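Local structure of Glyoxalase/bleomycin resistance protein/dioxygenase (Nocardioides sp., 4MYM) at residues V45-T50 with R121-Y126; Y54-S57 with F63-F66; A74-Q79 with E83-P88; V103-P108 with D112-R117; C138-F141 with E147-E150. The protein belongs to the glyoxalase/bleomycin resistance protein/dioxygenase superfamily, is probably a metalloprotein, and is of unproven substrate and reaction. All blocks are in the same frame, centred on the assembly; numbering follows the deposited sequence.

Contact 1 of 5, residues V45-T50 with R121-Y126; sequences VEFYTT and RGIEFY
The methyl CD1 of Ile-123 lies 3.5 Å from CZ of the Phe-47 ring and slightly farther from CE2, and the two side chains cross at about a right angle. Phe-47 reaches that far because its CG stands anti to the backbone N (chi1 179°), which sends the ring outward from the helix. Ile-123 answers with its longer branch: CG1 sits beside its own backbone N, and CD1 is the atom that touches, while CG2 lies over a face of the Phe-125 ring. Only 111 Å² is buried between the segments. The meeting bridges helix 41-51, packed on the mixed sheet of strands 33-38, 72-77, 63-66 and 56-60, and the loop after helix 108-120, beside the other four-stranded sheet; two such sheets are consistent with the paired-sheet fold of this superfamily. Gly-122, with phi 98°, ends helix 108-120 in a Schellman motif, and Ile-123 comes straight after it. At the outer edge Arg-121 CD comes to 4.0 Å from Thr-50 O, a van der Waals approach, and the guanidinium beyond it is hydrogen-bonded through NH1 to the carbonyl of Lys-51. Within the helix, Glu-46 O accepts both the backbone N and, at 2.7 Å, OG1 of Thr-50, the two donors arriving from opposite faces of the carbonyl plane.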
# COMPACT_ATOMS: atom_id res chain seq x y z
N VAL A 45 6.87 -14.82 -0.34
CA VAL A 45 6.35 -15.26 -1.64
C VAL A 45 5.38 -16.45 -1.45
O VAL A 45 4.31 -16.47 -2.03
CB VAL A 45 7.49 -15.63 -2.62
CG1 VAL A 45 6.97 -16.40 -3.83
CG2 VAL A 45 8.24 -14.38 -3.07
N GLU A 46 5.75 -17.40 -0.61
CA GLU A 46 4.90 -18.56 -0.32
C GLU A 46 3.52 -18.15 0.23
O GLU A 46 2.48 -18.68 -0.20
CB GLU A 46 5.63 -19.49 0.66
CG GLU A 46 4.85 -20.73 1.10
CD GLU A 46 4.60 -21.73 -0.03
OE1 GLU A 46 5.20 -21.60 -1.13
OE2 GLU A 46 3.79 -22.66 0.20
N PHE A 47 3.51 -17.19 1.15
CA PHE A 47 2.26 -16.70 1.75
C PHE A 47 1.32 -16.07 0.71
O PHE A 47 0.16 -16.47 0.59
CB PHE A 47 2.58 -15.69 2.87
CG PHE A 47 1.36 -15.11 3.55
CD1 PHE A 47 0.73 -13.99 3.03
CD2 PHE A 47 0.86 -15.67 4.72
CE1 PHE A 47 -0.39 -13.45 3.64
CE2 PHE A 47 -0.26 -15.13 5.34
CZ PHE A 47 -0.88 -14.01 4.80
N TYR A 48 1.81 -15.10 -0.07
CA TYR A 48 0.91 -14.37 -0.97
C TYR A 48 0.41 -15.20 -2.13
O TYR A 48 -0.73 -15.01 -2.57
CB TYR A 48 1.54 -13.05 -1.45
CG TYR A 48 1.90 -12.18 -0.28
CD1 TYR A 48 0.92 -11.45 0.41
CD2 TYR A 48 3.21 -12.14 0.18
CE1 TYR A 48 1.26 -10.68 1.51
CE2 TYR A 48 3.56 -11.37 1.28
CZ TYR A 48 2.59 -10.66 1.94
OH TYR A 48 2.98 -9.91 3.01
N THR A 49 1.26 -16.11 -2.61
CA THR A 49 0.89 -17.02 -3.69
C THR A 49 -0.10 -18.10 -3.22
O THR A 49 -1.20 -18.20 -3.74
CB THR A 49 2.11 -17.70 -4.32
OG1 THR A 49 2.89 -18.35 -3.31
CG2 THR A 49 2.98 -16.67 -5.03
N THR A 50 0.29 -18.89 -2.23
CA THR A 50 -0.53 -20.05 -1.84
C THR A 50 -1.76 -19.68 -1.00
O THR A 50 -2.81 -20.30 -1.16
CB THR A 50 0.28 -21.11 -1.09
OG1 THR A 50 0.60 -20.62 0.21
CG2 THR A 50 1.56 -21.46 -1.85
N ARG A 121 -7.35 -22.05 4.43
CA ARG A 121 -6.01 -22.06 3.85
C ARG A 121 -4.92 -21.71 4.85
O ARG A 121 -3.76 -21.61 4.48
CB ARG A 121 -5.92 -21.10 2.65
CG ARG A 121 -6.83 -21.47 1.50
CD ARG A 121 -6.51 -20.66 0.24
NE ARG A 121 -7.72 -20.46 -0.57
CZ ARG A 121 -8.33 -19.29 -0.80
NH1 ARG A 121 -7.84 -18.14 -0.32
NH2 ARG A 121 -9.43 -19.27 -1.55
N GLY A 122 -5.28 -21.51 6.12
CA GLY A 122 -4.29 -21.23 7.15
C GLY A 122 -4.10 -19.76 7.49
O GLY A 122 -3.17 -19.43 8.22
N ILE A 123 -4.96 -18.88 6.97
CA ILE A 123 -4.95 -17.48 7.39
C ILE A 123 -5.49 -17.41 8.81
O ILE A 123 -6.50 -18.05 9.13
CB ILE A 123 -5.80 -16.59 6.46
CG1 ILE A 123 -5.18 -16.51 5.06
CG2 ILE A 123 -5.96 -15.18 7.02
CD1 ILE A 123 -3.83 -15.82 4.98
N GLU A 124 -4.81 -16.64 9.65
CA GLU A 124 -5.17 -16.48 11.06
C GLU A 124 -5.74 -15.10 11.26
O GLU A 124 -5.06 -14.11 11.00
CB GLU A 124 -3.94 -16.66 11.95
CG GLU A 124 -3.29 -18.01 11.79
CD GLU A 124 -2.13 -18.24 12.75
OE1 GLU A 124 -1.87 -17.36 13.59
OE2 GLU A 124 -1.50 -19.31 12.67
N PHE A 125 -6.97 -15.03 11.74
CA PHE A 125 -7.65 -13.76 11.87
C PHE A 125 -7.60 -13.26 13.29
O PHE A 125 -7.60 -14.05 14.24
CB PHE A 125 -9.10 -13.93 11.43
CG PHE A 125 -9.26 -14.11 9.96
CD1 PHE A 125 -9.22 -15.38 9.39
CD2 PHE A 125 -9.42 -13.01 9.14
CE1 PHE A 125 -9.35 -15.53 8.02
CE2 PHE A 125 -9.57 -13.16 7.77
CZ PHE A 125 -9.53 -14.42 7.22
N TYR A 126 -7.59 -11.94 13.45
CA TYR A 126 -7.64 -11.36 14.79
C TYR A 126 -8.98 -11.58 15.50
O TYR A 126 -9.02 -11.60 16.73
CB TYR A 126 -7.34 -9.87 14.74
CG TYR A 126 -5.91 -9.59 14.36
CD1 TYR A 126 -4.89 -9.70 15.30
CD2 TYR A 126 -5.58 -9.21 13.07
CE1 TYR A 126 -3.57 -9.43 14.97
CE2 TYR A 126 -4.26 -8.93 12.72
CZ TYR A 126 -3.27 -9.03 13.69
OH TYR A 126 -1.95 -8.77 13.37

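Contact 2 of 5, residues Y54-S57 with F63-F66; sequences YTLS and FADF
CB of Tyr-54 sits over one face of the Phe-66 ring, 3.9 Å from its centroid and 22° off the ring normal, a CH-pi contact. The two rings themselves meet obliquely, with planes 44° apart. Beside the same phenyl ring, Leu-56 CD2 lies 3.8 Å from Phe-66 CE1 and also reaches CB of Ala-64. Val-45 of helix 41-51 covers Leu-56 and Ala-64. Farther out the backbones take over. Leu-56 and Phe-66 form an antiparallel non-hydrogen-bonded pair of the hairpin 56-60/63-66, their CA atoms 4.4 Å apart, and Thr-55 O receives a CA-H...O contact of 3.1 Å from Phe-66 CA. Next comes the one direct hydrogen bond between the segments, Ser-57 N to Asp-65 O at 2.8 Å and 159°. A water bridges Ser-57 OG and Phe-66 O, donating to the latter at 2.9 Å. Asp-65 OD1 lies beside Ser-57 CB and bonds to Ser-58 OG, while OD2 forms a salt bridge with Lys-159 of the second subunit. The chemistry thus implies a hairpin that combines aromatic and aliphatic packing on one side with backbone bonding and a water bridge on the other, and that Asp-65 ties to the dimer partner.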
# COMPACT_ATOMS: atom_id res chain seq x y z
N TYR A 54 -1.94 -14.77 -5.30
CA TYR A 54 -1.17 -13.90 -6.18
C TYR A 54 -0.30 -14.75 -7.09
O TYR A 54 0.06 -15.89 -6.74
CB TYR A 54 -0.34 -12.89 -5.36
CG TYR A 54 -1.15 -11.71 -4.85
CD1 TYR A 54 -1.76 -11.76 -3.60
CD2 TYR A 54 -1.32 -10.56 -5.61
CE1 TYR A 54 -2.52 -10.70 -3.12
CE2 TYR A 54 -2.06 -9.50 -5.14
CZ TYR A 54 -2.66 -9.58 -3.89
OH TYR A 54 -3.41 -8.52 -3.42
N THR A 55 0.02 -14.22 -8.27
CA THR A 55 0.89 -14.93 -9.21
C THR A 55 2.16 -14.12 -9.46
O THR A 55 2.08 -12.94 -9.76
CB THR A 55 0.16 -15.16 -10.55
OG1 THR A 55 -1.02 -15.92 -10.32
CG2 THR A 55 1.06 -15.91 -11.55
N LEU A 56 3.31 -14.78 -9.34
CA LEU A 56 4.61 -14.14 -9.59
C LEU A 56 4.70 -13.59 -11.00
O LEU A 56 4.29 -14.24 -11.97
CB LEU A 56 5.76 -15.13 -9.36
CG LEU A 56 6.18 -15.33 -7.91
CD1 LEU A 56 7.04 -16.59 -7.78
CD2 LEU A 56 6.91 -14.11 -7.37
N SER A 57 5.22 -12.38 -11.10
CA SER A 57 5.34 -11.65 -12.35
C SER A 57 6.81 -11.41 -12.70
O SER A 57 7.21 -11.58 -13.85
CB SER A 57 4.59 -10.32 -12.24
OG SER A 57 4.59 -9.62 -13.47
N PHE A 63 13.99 -9.41 -4.54
CA PHE A 63 12.76 -8.79 -4.98
C PHE A 63 11.88 -9.76 -5.75
O PHE A 63 12.35 -10.56 -6.56
CB PHE A 63 13.05 -7.57 -5.86
CG PHE A 63 11.82 -6.86 -6.36
CD1 PHE A 63 11.20 -5.89 -5.59
CD2 PHE A 63 11.28 -7.19 -7.59
CE1 PHE A 63 10.06 -5.25 -6.05
CE2 PHE A 63 10.14 -6.55 -8.06
CZ PHE A 63 9.53 -5.58 -7.29
N ALA A 64 10.58 -9.68 -5.49
CA ALA A 64 9.58 -10.34 -6.30
C ALA A 64 8.33 -9.46 -6.32
O ALA A 64 8.05 -8.76 -5.35
CB ALA A 64 9.26 -11.72 -5.75
N ASP A 65 7.62 -9.46 -7.45
CA ASP A 65 6.30 -8.86 -7.50
C ASP A 65 5.32 -9.73 -8.26
O ASP A 65 5.70 -10.72 -8.90
CB ASP A 65 6.34 -7.43 -8.03
CG ASP A 65 6.74 -7.34 -9.48
OD1 ASP A 65 6.94 -8.37 -10.17
OD2 ASP A 65 6.83 -6.19 -9.94
N PHE A 66 4.06 -9.35 -8.16
CA PHE A 66 2.97 -10.18 -8.64
C PHE A 66 2.20 -9.50 -9.75
O PHE A 66 2.31 -8.28 -9.95
CB PHE A 66 2.04 -10.52 -7.48
CG PHE A 66 2.74 -11.17 -6.33
CD1 PHE A 66 3.24 -12.45 -6.44
CD2 PHE A 66 2.90 -10.50 -5.13
CE1 PHE A 66 3.89 -13.06 -5.39
CE2 PHE A 66 3.56 -11.09 -4.07
CZ PHE A 66 4.06 -12.38 -4.19
O HOH W 1 3.34 -7.09 -12.35

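Contact 3 of 5, residues A74-Q79 with E83-P88; sequences ALWDAQ and ETTGVP
The indole of Trp-76 meets the end of helix 78-85 through its six-membered ring: CH2 lies 4.0 Å from Thr-85 CG2, and CZ2 is equally far from Thr-84 OG1, which is itself hydrogen-bonded to Leu-80 O. Thr-85 comes from the direction opposite to the tryptophan. Trp-76 and Thr-85 are buried, and the second subunit encloses this inner side, its Trp-134 packing edge-to-face with the indole. Thr-85 turns its methyl to the ring because OG1 takes the position between N and the carbonyl carbon (chi1 66°); there OG1 bonds to Ile-81 O and accepts Val-87 N at 3.0 Å, an ST turn. The outer side differs in exposure. Gln-79 and Glu-83 both face solvent, and their extended chains cross with amide and carboxylate planes 87° apart, linked at their ends by only a weak NE2 to OE2 bond of 3.4 Å. Their backbones are firmer: Glu-83 N donates to Gln-79 O at 2.9 Å and 159°. Asp-77, at the N-cap, accepts from Leu-80 N through OD2. The whole is a strand running directly into a short capped helix, ended by Gly-86, which leaves helical angles with positive phi, and with a tryptophan wedged between helix and dimer partner.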
# COMPACT_ATOMS: atom_id res chain seq x y z
N ALA A 74 4.26 -6.02 -4.38
CA ALA A 74 5.67 -6.35 -4.48
C ALA A 74 6.30 -6.60 -3.10
O ALA A 74 5.75 -6.21 -2.07
CB ALA A 74 6.41 -5.22 -5.20
N LEU A 75 7.43 -7.30 -3.11
CA LEU A 75 8.17 -7.59 -1.89
C LEU A 75 9.64 -7.30 -2.14
O LEU A 75 10.20 -7.72 -3.14
CB LEU A 75 8.02 -9.07 -1.52
CG LEU A 75 6.61 -9.67 -1.57
CD1 LEU A 75 6.70 -11.19 -1.53
CD2 LEU A 75 5.77 -9.14 -0.43
N TRP A 76 10.28 -6.65 -1.18
CA TRP A 76 11.68 -6.26 -1.33
C TRP A 76 12.39 -6.43 0.01
O TRP A 76 11.95 -5.89 1.02
CB TRP A 76 11.74 -4.80 -1.80
CG TRP A 76 13.04 -4.38 -2.44
CD1 TRP A 76 14.18 -5.11 -2.61
CD2 TRP A 76 13.31 -3.09 -2.98
NE1 TRP A 76 15.15 -4.34 -3.24
CE2 TRP A 76 14.64 -3.10 -3.47
CE3 TRP A 76 12.55 -1.92 -3.11
CZ2 TRP A 76 15.21 -1.98 -4.08
CZ3 TRP A 76 13.14 -0.81 -3.71
CH2 TRP A 76 14.45 -0.86 -4.19
N ASP A 77 13.47 -7.20 -0.00
CA ASP A 77 14.23 -7.48 1.20
C ASP A 77 14.79 -6.20 1.81
O ASP A 77 15.38 -5.38 1.09
CB ASP A 77 15.40 -8.41 0.88
CG ASP A 77 16.22 -8.73 2.11
OD1 ASP A 77 15.76 -9.56 2.92
OD2 ASP A 77 17.30 -8.12 2.27
N ALA A 78 14.63 -6.05 3.13
CA ALA A 78 15.06 -4.85 3.86
C ALA A 78 16.57 -4.57 3.74
O ALA A 78 16.97 -3.42 3.58
CB ALA A 78 14.68 -4.96 5.34
N GLN A 79 17.38 -5.61 3.85
CA GLN A 79 18.84 -5.45 3.75
C GLN A 79 19.24 -4.92 2.37
O GLN A 79 20.04 -3.98 2.27
CB GLN A 79 19.55 -6.77 4.05
CG GLN A 79 21.07 -6.65 4.18
CD GLN A 79 21.72 -7.90 4.77
OE1 GLN A 79 21.12 -8.64 5.56
NE2 GLN A 79 22.98 -8.14 4.41
N GLU A 83 21.18 -1.47 1.31
CA GLU A 83 22.45 -1.55 0.59
C GLU A 83 22.42 -0.85 -0.77
O GLU A 83 23.42 -0.28 -1.19
CB GLU A 83 22.85 -3.01 0.42
CG GLU A 83 23.20 -3.69 1.73
CD GLU A 83 23.51 -5.16 1.58
OE1 GLU A 83 23.02 -5.81 0.63
OE2 GLU A 83 24.26 -5.68 2.44
N THR A 84 21.27 -0.87 -1.46
CA THR A 84 21.21 -0.38 -2.83
C THR A 84 20.69 1.03 -2.94
O THR A 84 20.97 1.70 -3.92
CB THR A 84 20.31 -1.24 -3.73
OG1 THR A 84 19.01 -1.32 -3.15
CG2 THR A 84 20.88 -2.63 -3.90
N THR A 85 19.88 1.47 -1.96
CA THR A 85 19.27 2.79 -2.01
C THR A 85 19.68 3.69 -0.86
O THR A 85 19.46 4.88 -0.93
CB THR A 85 17.72 2.74 -1.98
OG1 THR A 85 17.27 2.24 -0.71
CG2 THR A 85 17.18 1.88 -3.12
N GLY A 86 20.20 3.12 0.23
CA GLY A 86 20.44 3.90 1.44
C GLY A 86 19.18 4.22 2.25
O GLY A 86 19.25 4.92 3.26
N VAL A 87 18.02 3.74 1.82
CA VAL A 87 16.81 3.94 2.61
C VAL A 87 16.92 3.02 3.82
O VAL A 87 17.16 1.82 3.65
CB VAL A 87 15.52 3.61 1.81
CG1 VAL A 87 14.30 3.64 2.72
CG2 VAL A 87 15.35 4.59 0.68
N PRO A 88 16.72 3.56 5.02
CA PRO A 88 16.89 2.74 6.24
C PRO A 88 15.65 1.87 6.53
O PRO A 88 14.90 2.15 7.47
CB PRO A 88 17.09 3.79 7.33
CG PRO A 88 16.30 4.97 6.85
CD PRO A 88 16.43 4.97 5.35

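Contact 4 of 5, residues V103-P108 with D112-R117; sequences VELSSP and DTAYER
CD1 of Leu-105 points at the methyl of Ala-114 across 4.1 Å, the one apolar side-chain contact between the segments. The leucine is built to reach it: CG stands beside the backbone N and opposite the carbonyl carbon (chi1 -59°), and the second torsion is extended at -168°, which carries CD1 out toward the helix. Ala-114 needs no rotation, since its CB already faces the loop. The joint is shallow, burying just 103 Å² in all, and Leu-105 is further covered by Glu-110 and Ile-111 from the preceding turn of the same helix.

The other meeting is polar and lies nearer the start of the helix. Asp-112 OD1 comes to 3.2 Å from Pro-108 O, but both are acceptors, and this pair is no hydrogen bond. Arg-137 NE makes a salt bridge with OD1 and helps to fix the carboxylate; with chi1 at -61°, the group is swung back along the helix toward Pro-108, whose ring also touches Arg-137. The guanidinium probably offsets the closeness of the two oxygens. Between these points Ser-107 occupies the N-cap: its OG bonds to Glu-110 N and more weakly to Val-109 N. Farther along, Glu-116 N donates to Asp-112 O at 3.2 Å, an ordinary helical bond. The chain thus leaves the sheet after strand 99-104 and turns so that the helix packs against Leu-105, a strand-to-helix connection with a serine N-cap, joining strand 99-104 to helix 108-120.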
# COMPACT_ATOMS: atom_id res chain seq x y z
N VAL A 103 -9.19 -4.51 1.20
CA VAL A 103 -9.85 -5.13 0.07
C VAL A 103 -11.35 -4.96 0.28
O VAL A 103 -11.91 -5.55 1.18
CB VAL A 103 -9.48 -6.62 0.02
CG1 VAL A 103 -10.23 -7.34 -1.08
CG2 VAL A 103 -7.98 -6.81 -0.11
N GLU A 104 -12.00 -4.14 -0.54
CA GLU A 104 -13.41 -3.92 -0.37
C GLU A 104 -14.15 -5.04 -1.09
O GLU A 104 -13.88 -5.29 -2.25
CB GLU A 104 -13.86 -2.59 -0.95
CG GLU A 104 -15.36 -2.38 -0.73
CD GLU A 104 -15.88 -1.02 -1.15
OE1 GLU A 104 -15.07 -0.12 -1.50
OE2 GLU A 104 -17.12 -0.86 -1.14
N LEU A 105 -15.06 -5.71 -0.39
CA LEU A 105 -15.96 -6.69 -1.02
C LEU A 105 -17.35 -6.08 -1.24
O LEU A 105 -17.65 -5.01 -0.73
CB LEU A 105 -16.04 -7.95 -0.17
CG LEU A 105 -14.72 -8.70 0.10
CD1 LEU A 105 -15.02 -10.06 0.69
CD2 LEU A 105 -13.86 -8.85 -1.15
N SER A 106 -18.18 -6.78 -2.01
CA SER A 106 -19.45 -6.22 -2.48
C SER A 106 -20.65 -6.43 -1.56
O SER A 106 -21.70 -5.87 -1.82
CB SER A 106 -19.78 -6.79 -3.85
OG SER A 106 -18.73 -6.53 -4.75
N SER A 107 -20.51 -7.24 -0.50
CA SER A 107 -21.59 -7.39 0.47
C SER A 107 -21.07 -7.97 1.78
O SER A 107 -20.10 -8.71 1.76
CB SER A 107 -22.70 -8.30 -0.08
OG SER A 107 -22.57 -9.61 0.44
N PRO A 108 -21.74 -7.65 2.90
CA PRO A 108 -21.38 -8.19 4.22
C PRO A 108 -21.34 -9.69 4.29
O PRO A 108 -20.50 -10.27 4.98
CB PRO A 108 -22.47 -7.63 5.13
CG PRO A 108 -22.84 -6.35 4.49
CD PRO A 108 -22.75 -6.59 3.01
N ASP A 112 -18.14 -13.16 5.36
CA ASP A 112 -18.16 -14.44 6.08
C ASP A 112 -17.69 -15.58 5.19
O ASP A 112 -17.01 -16.48 5.65
CB ASP A 112 -19.54 -14.72 6.66
CG ASP A 112 -19.97 -13.67 7.66
OD1 ASP A 112 -20.32 -12.55 7.24
OD2 ASP A 112 -19.97 -13.94 8.88
N THR A 113 -18.04 -15.55 3.90
CA THR A 113 -17.57 -16.54 2.95
C THR A 113 -16.06 -16.48 2.77
O THR A 113 -15.37 -17.50 2.78
CB THR A 113 -18.24 -16.36 1.56
OG1 THR A 113 -19.64 -16.60 1.68
CG2 THR A 113 -17.69 -17.33 0.58
N ALA A 114 -15.54 -15.27 2.57
CA ALA A 114 -14.09 -15.10 2.42
C ALA A 114 -13.34 -15.60 3.67
O ALA A 114 -12.32 -16.27 3.56
CB ALA A 114 -13.76 -13.64 2.14
N TYR A 115 -13.87 -15.26 4.84
CA TYR A 115 -13.32 -15.69 6.13
C TYR A 115 -13.14 -17.21 6.19
O TYR A 115 -12.05 -17.72 6.48
CB TYR A 115 -14.24 -15.19 7.25
CG TYR A 115 -13.92 -15.73 8.62
CD1 TYR A 115 -12.80 -15.30 9.32
CD2 TYR A 115 -14.75 -16.69 9.23
CE1 TYR A 115 -12.51 -15.78 10.58
CE2 TYR A 115 -14.46 -17.18 10.51
CZ TYR A 115 -13.34 -16.71 11.18
OH TYR A 115 -13.02 -17.19 12.44
N GLU A 116 -14.20 -17.95 5.85
CA GLU A 116 -14.11 -19.41 5.88
C GLU A 116 -13.11 -19.97 4.86
O GLU A 116 -12.35 -20.88 5.19
CB GLU A 116 -15.50 -20.06 5.72
CG GLU A 116 -16.50 -19.68 6.81
CD GLU A 116 -16.10 -20.09 8.23
OE1 GLU A 116 -15.13 -20.86 8.40
OE2 GLU A 116 -16.77 -19.66 9.20
N ARG A 117 -13.06 -19.42 3.64
CA ARG A 117 -12.13 -19.89 2.62
C ARG A 117 -10.69 -19.60 3.05
O ARG A 117 -9.81 -20.46 2.95
CB ARG A 117 -12.40 -19.24 1.25
CG ARG A 117 -13.73 -19.64 0.62
CD ARG A 117 -13.94 -19.08 -0.79
NE ARG A 117 -15.23 -19.50 -1.37
CZ ARG A 117 -15.42 -20.53 -2.21
NH1 ARG A 117 -14.40 -21.28 -2.63
NH2 ARG A 117 -16.64 -20.80 -2.66

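Contact 5 of 5, residues C138-F141 with E147-E150; sequences CIYF and EFWE
Trp-149 N gives Phe-141 O a nearly straight bond of 2.7 Å at 173°, and Phe-141 N returns one to Trp-149 O, the hydrogen-bonded pair of an antiparallel hairpin. One side of the sheet carries these two aromatics: Trp-149 CB stands over the Phe-141 ring, 3.5 Å from its centroid, while the indole's five-membered ring lies nearly parallel but slid aside. Phe-141 holds its ring there by placing CG between the backbone N and carbonyl carbon (chi1 61°). Beyond it, Trp-149 NE1 donates to Glu-147 OE2, which Tyr-48 OH also reaches. On the sheet's other side Tyr-140 OH makes a weak hydrogen bond of 2.7 Å to Glu-150 OE2, and Cys-138 SG lies 3.8 Å from the same oxygen. The tyrosine and glutamate run side by side in the same direction, ring and carboxylate planes 37° apart, and Glu-150 CG lies 3.2 Å from Tyr-140 CE1. Phe-148 joins them, its ring edge set against Tyr-140 CD1. A buried Glu-150 with Tyr-140 on OE2, whose other oxygen, OE1, is hydrogen-bonded to a buffer molecule probably from the crystallisation liquor, is consistent with a polar pocket.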
# COMPACT_ATOMS: atom_id res chain seq x y z
N CYS A 138 -16.21 -6.39 8.80
CA CYS A 138 -14.77 -6.52 8.53
C CYS A 138 -14.13 -7.75 9.12
O CYS A 138 -14.58 -8.29 10.14
CB CYS A 138 -14.01 -5.32 9.10
SG CYS A 138 -14.68 -3.74 8.61
N ILE A 139 -13.05 -8.18 8.46
CA ILE A 139 -12.15 -9.17 9.02
C ILE A 139 -10.71 -8.67 8.84
O ILE A 139 -10.40 -7.96 7.87
CB ILE A 139 -12.33 -10.56 8.39
CG1 ILE A 139 -12.24 -10.50 6.85
CG2 ILE A 139 -13.68 -11.14 8.84
CD1 ILE A 139 -12.50 -11.82 6.16
N TYR A 140 -9.86 -9.02 9.80
CA TYR A 140 -8.46 -8.57 9.82
C TYR A 140 -7.51 -9.76 10.02
O TYR A 140 -7.82 -10.66 10.80
CB TYR A 140 -8.28 -7.54 10.94
CG TYR A 140 -9.14 -6.32 10.79
CD1 TYR A 140 -8.74 -5.27 9.98
CD2 TYR A 140 -10.36 -6.21 11.45
CE1 TYR A 140 -9.53 -4.14 9.84
CE2 TYR A 140 -11.15 -5.09 11.32
CZ TYR A 140 -10.74 -4.07 10.50
OH TYR A 140 -11.53 -2.97 10.35
N PHE A 141 -6.39 -9.78 9.30
CA PHE A 141 -5.36 -10.79 9.45
C PHE A 141 -3.96 -10.22 9.19
O PHE A 141 -3.80 -9.35 8.32
CB PHE A 141 -5.60 -12.04 8.59
CG PHE A 141 -5.64 -11.80 7.09
CD1 PHE A 141 -4.52 -12.03 6.31
CD2 PHE A 141 -6.82 -11.42 6.47
CE1 PHE A 141 -4.56 -11.85 4.93
CE2 PHE A 141 -6.87 -11.25 5.09
CZ PHE A 141 -5.75 -11.46 4.33
N GLU A 147 2.57 -6.06 7.78
CA GLU A 147 1.29 -5.49 7.43
C GLU A 147 0.17 -6.34 8.03
O GLU A 147 0.37 -7.52 8.38
CB GLU A 147 1.11 -5.42 5.91
CG GLU A 147 0.56 -6.67 5.23
CD GLU A 147 1.56 -7.81 5.08
OE1 GLU A 147 2.65 -7.79 5.71
OE2 GLU A 147 1.25 -8.74 4.31
N PHE A 148 -1.00 -5.74 8.12
CA PHE A 148 -2.24 -6.51 8.21
C PHE A 148 -3.17 -6.18 7.07
O PHE A 148 -3.07 -5.11 6.45
CB PHE A 148 -2.94 -6.37 9.57
CG PHE A 148 -3.49 -5.00 9.88
CD1 PHE A 148 -2.64 -3.91 10.14
CD2 PHE A 148 -4.85 -4.81 10.03
CE1 PHE A 148 -3.17 -2.67 10.48
CE2 PHE A 148 -5.38 -3.58 10.36
CZ PHE A 148 -4.54 -2.51 10.61
N TRP A 149 -4.06 -7.12 6.81
CA TRP A 149 -5.08 -7.03 5.76
C TRP A 149 -6.46 -6.89 6.36
O TRP A 149 -6.77 -7.48 7.41
CB TRP A 149 -5.04 -8.30 4.91
CG TRP A 149 -3.79 -8.45 4.07
CD1 TRP A 149 -2.52 -8.71 4.51
CD2 TRP A 149 -3.70 -8.36 2.64
NE1 TRP A 149 -1.65 -8.79 3.45
CE2 TRP A 149 -2.35 -8.57 2.29
CE3 TRP A 149 -4.64 -8.12 1.63
CZ2 TRP A 149 -1.91 -8.54 0.95
CZ3 TRP A 149 -4.20 -8.08 0.32
CH2 TRP A 149 -2.85 -8.30 -0.01
N GLU A 150 -7.28 -6.08 5.70
CA GLU A 150 -8.67 -5.91 6.03
C GLU A 150 -9.49 -6.26 4.79
O GLU A 150 -9.18 -5.79 3.70
CB GLU A 150 -8.94 -4.47 6.43
CG GLU A 150 -10.42 -4.18 6.73
CD GLU A 150 -10.74 -2.71 6.75
OE1 GLU A 150 -10.48 -2.02 5.74
OE2 GLU A 150 -11.30 -2.24 7.76

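From the N terminus, the chain enters helix 41-51, whose residues 45-50 open contact 1; that loop closes only at 121-126, so contacts 2, 3 and 4 are nested within it, following each other in series. Contact 2 closes the short hairpin 56-60/63-66, contact 3 the turn from strand 72-77 into helix 78-85, and contact 4 the step from strand 99-104 into helix 108-120. Contact 5, the hairpin 136-142/147-154, comes after contact 1 has closed. Contacts 2 and 3 share the first sheet, contacts 4 and 5 the second, while contact 1 spans the two halves. All five touch the second subunit.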